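Long-range contact in hypothetical protein, GDSL-like Lipase/Acylhydrolase family protein (Bacteroides uniformis, PDB 4M8K), which is a putative GDSL-like lipase or acylhydrolase, probably hydrolysing ester bonds of a substrate that is not established: residues G131-D136 / T179-E184. Sequence-based numbering, arbitrary orientation.
Sequences GAYQYD and TDSMDE
Y133 reaches E184 and S181 with the outer end of its ring: CE1 of Y133 lies 3.8 Å from CG of E184, a van der Waals contact, and OH of Y133 stands 3.5 Å from CA of S181, near OG of the same serine. In E184, CG is anti to the backbone N (chi1 169°) and the chain bends at chi2 (61°), which puts CG against CE1 and CZ of Y133. The ring and carboxylate planes are 78° apart. That carboxylate is spoken for: OE2 of E184 accepts a bond from a water at 2.6 Å and forms a salt bridge with R187. The same water makes a short hydrogen bond, 2.5 Å, with OH of Y135, and its O lies 4.2 Å above one face of the Y133 ring, toward the rim. Y135 also stacks on H188, one turn further along the helix. S181 OG is hydrogen-bonded to E177 O and R147 NE. A serine in place of Y133 would probably leave E184 CG and S181 CA without their aromatic neighbour and uncover the water on its ring side. The contact is modest (161 Å²), surface packing that joins the loop between helices 121-126 and 146-160 to helix 176-189. Y133 packs on R147 and Y135 on C151 of helix 146-160; both helices flank the parallel five-stranded sheet (order 2-1-3-4-5) of the GDSL-like hydrolase fold.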
ATOM      1  N   GLY A 131       4.172  11.287 -16.031  1.00 26.90           N
ATOM      2  CA  GLY A 131       4.335  12.700 -15.742  1.00 32.44           C
ATOM      3  C   GLY A 131       5.725  13.055 -15.262  1.00 26.73           C
ATOM      4  O   GLY A 131       6.672  12.320 -15.529  1.00 27.75           O
ATOM      5  N   ALA A 132       5.811  14.155 -14.518  1.00 23.06           N
ATOM      6  CA  ALA A 132       7.083  14.708 -14.031  1.00 28.08           C
ATOM      7  C   ALA A 132       7.180  14.652 -12.522  1.00 30.20           C
ATOM      8  O   ALA A 132       6.171  14.750 -11.802  1.00 27.61           O
ATOM      9  CB  ALA A 132       7.225  16.142 -14.500  1.00 29.98           C
ATOM     10  N   TYR A 133       8.386  14.451 -12.016  1.00 27.06           N
ATOM     11  CA  TYR A 133       8.633  14.630 -10.598  1.00 26.25           C
ATOM     12  C   TYR A 133       8.182  16.023 -10.239  1.00 29.36           C
ATOM     13  O   TYR A 133       8.376  16.953 -11.005  1.00 27.89           O
ATOM     14  CB  TYR A 133      10.107  14.467 -10.264  1.00 35.37           C
ATOM     15  CG  TYR A 133      10.568  13.073 -10.540  1.00 34.91           C
ATOM     16  CD1 TYR A 133      10.167  12.035  -9.714  1.00 32.03           C
ATOM     17  CD2 TYR A 133      11.352  12.771 -11.665  1.00 33.95           C
ATOM     18  CE1 TYR A 133      10.572  10.745  -9.946  1.00 32.12           C
ATOM     19  CE2 TYR A 133      11.733  11.451 -11.936  1.00 34.72           C
ATOM     20  CZ  TYR A 133      11.356  10.444 -11.058  1.00 38.13           C
ATOM     21  OH  TYR A 133      11.733   9.120 -11.260  1.00 38.68           O
ATOM     22  N   GLN A 134       7.524  16.158  -9.102  1.00 26.55           N
ATOM     23  CA  GLN A 134       6.861  17.386  -8.725  1.00 24.69           C
ATOM     24  C   GLN A 134       6.727  17.436  -7.226  1.00 23.42           C
ATOM     25  O   GLN A 134       5.940  16.689  -6.599  1.00 23.61           O
ATOM     26  CB  GLN A 134       5.477  17.508  -9.416  1.00 25.95           C
ATOM     27  CG  GLN A 134       4.751  18.825  -9.113  1.00 24.39           C
ATOM     28  CD  GLN A 134       3.415  19.021  -9.872  1.00 23.51           C
ATOM     29  OE1 GLN A 134       2.936  18.158 -10.598  1.00 28.95           O
ATOM     30  NE2 GLN A 134       2.812  20.162  -9.665  1.00 27.73           N
ATOM     31  N   TYR A 135       7.416  18.394  -6.609  1.00 27.14           N
ATOM     32  CA  TYR A 135       7.468  18.444  -5.154  1.00 24.82           C
ATOM     33  C   TYR A 135       6.684  19.602  -4.484  1.00 30.71           C
ATOM     34  O   TYR A 135       6.811  19.845  -3.293  1.00 30.45           O
ATOM     35  CB  TYR A 135       8.957  18.447  -4.765  1.00 30.50           C
ATOM     36  CG  TYR A 135       9.667  17.206  -5.285  1.00 30.16           C
ATOM     37  CD1 TYR A 135       9.393  15.971  -4.752  1.00 27.98           C
ATOM     38  CD2 TYR A 135      10.565  17.263  -6.359  1.00 31.17           C
ATOM     39  CE1 TYR A 135      10.027  14.835  -5.224  1.00 29.44           C
ATOM     40  CE2 TYR A 135      11.217  16.122  -6.846  1.00 30.07           C
ATOM     41  CZ  TYR A 135      10.950  14.902  -6.270  1.00 36.61           C
ATOM     42  OH  TYR A 135      11.553  13.740  -6.713  1.00 28.78           O
ATOM     43  N   ASP A 136       5.846  20.304  -5.242  1.00 30.18           N
ATOM     44  CA  ASP A 136       4.941  21.308  -4.692  1.00 25.41           C
ATOM     45  C   ASP A 136       4.006  21.748  -5.810  1.00 26.49           C
ATOM     46  O   ASP A 136       4.258  21.437  -6.988  1.00 26.49           O
ATOM     47  CB  ASP A 136       5.693  22.519  -4.108  1.00 33.91           C
ATOM     48  CG  ASP A 136       5.041  23.040  -2.791  1.00 44.23           C
ATOM     49  OD1 ASP A 136       3.768  23.119  -2.684  1.00 47.60           O
ATOM     50  OD2 ASP A 136       5.796  23.391  -1.862  1.00 62.76           O
ATOM     51  N   THR A 179       8.579   1.690 -10.904  1.00 19.69           N
ATOM     52  CA  THR A 179       9.495   1.169  -9.914  1.00 21.86           C
ATOM     53  C   THR A 179      10.570   2.207  -9.527  1.00 22.67           C
ATOM     54  O   THR A 179      10.823   2.471  -8.316  1.00 21.75           O
ATOM     55  CB  THR A 179      10.167  -0.109 -10.436  1.00 22.38           C
ATOM     56  OG1 THR A 179       9.152  -1.108 -10.713  1.00 21.76           O
ATOM     57  CG2 THR A 179      11.089  -0.638  -9.396  1.00 25.65           C
ATOM     58  N   ASP A 180      11.184   2.785 -10.546  1.00 23.03           N
ATOM     59  CA  ASP A 180      12.245   3.755 -10.354  1.00 29.84           C
ATOM     60  C   ASP A 180      11.679   5.030  -9.721  1.00 29.79           C
ATOM     61  O   ASP A 180      12.333   5.680  -8.868  1.00 26.83           O
ATOM     62  CB  ASP A 180      12.927   4.116 -11.689  1.00 25.56           C
ATOM     63  CG  ASP A 180      13.843   3.017 -12.237  1.00 35.01           C
ATOM     64  OD1 ASP A 180      14.158   2.066 -11.500  1.00 34.89           O
ATOM     65  OD2 ASP A 180      14.246   3.137 -13.417  1.00 33.78           O
ATOM     66  N   SER A 181      10.504   5.438 -10.187  1.00 27.82           N
ATOM     67  CA  SER A 181       9.883   6.668  -9.676  1.00 23.78           C
ATOM     68  C   SER A 181       9.601   6.557  -8.170  1.00 22.22           C
ATOM     69  O   SER A 181       9.910   7.473  -7.411  1.00 22.14           O
ATOM     70  CB  SER A 181       8.598   7.008 -10.433  1.00 21.97           C
ATOM     71  OG  SER A 181       8.843   7.266 -11.824  1.00 23.57           O
HETATM   72  N   MSE A 182       9.029   5.444  -7.714  1.00 21.52           N
HETATM   73  CA  MSE A 182       8.747   5.294  -6.256  1.00 20.24           C
HETATM   74  C   MSE A 182      10.051   5.324  -5.463  1.00 25.68           C
HETATM   75  O   MSE A 182      10.119   5.925  -4.393  1.00 24.60           O
HETATM   76  CB  MSE A 182       7.954   4.027  -5.968  1.00 22.00           C
HETATM   77  CG  MSE A 182       6.514   4.336  -6.224  1.00 19.49           C
HETATM   78 SE   MSE A 182       5.251   2.964  -5.613  0.75 23.19          SE
HETATM   79  CE  MSE A 182       5.957   1.422  -6.597  1.00 23.00           C
ATOM     80  N   ASP A 183      11.127   4.758  -5.997  1.00 26.43           N
ATOM     81  CA  ASP A 183      12.358   4.703  -5.217  1.00 25.68           C
ATOM     82  C   ASP A 183      12.957   6.090  -5.099  1.00 28.48           C
ATOM     83  O   ASP A 183      13.394   6.492  -4.036  1.00 25.81           O
ATOM     84  CB  ASP A 183      13.356   3.733  -5.826  1.00 28.27           C
ATOM     85  CG  ASP A 183      14.411   3.307  -4.826  1.00 34.42           C
ATOM     86  OD1 ASP A 183      14.099   2.842  -3.743  1.00 30.17           O
ATOM     87  OD2 ASP A 183      15.571   3.452  -5.094  1.00 31.94           O
ATOM     88  N   GLU A 184      12.971   6.810  -6.207  1.00 24.61           N
ATOM     89  CA  GLU A 184      13.472   8.190  -6.233  1.00 26.67           C
ATOM     90  C   GLU A 184      12.656   9.135  -5.321  1.00 24.36           C
ATOM     91  O   GLU A 184      13.194   9.967  -4.584  1.00 22.88           O
ATOM     92  CB  GLU A 184      13.437   8.725  -7.663  1.00 25.18           C
ATOM     93  CG  GLU A 184      13.694  10.230  -7.774  1.00 31.07           C
ATOM     94  CD  GLU A 184      15.066  10.655  -7.260  1.00 32.89           C
ATOM     95  OE1 GLU A 184      15.899   9.805  -6.869  1.00 36.48           O
ATOM     96  OE2 GLU A 184      15.347  11.864  -7.255  1.00 37.44           O
TER
HETATM   97  O   HOH W   1      13.790  13.836  -7.904  1.00 40.08           O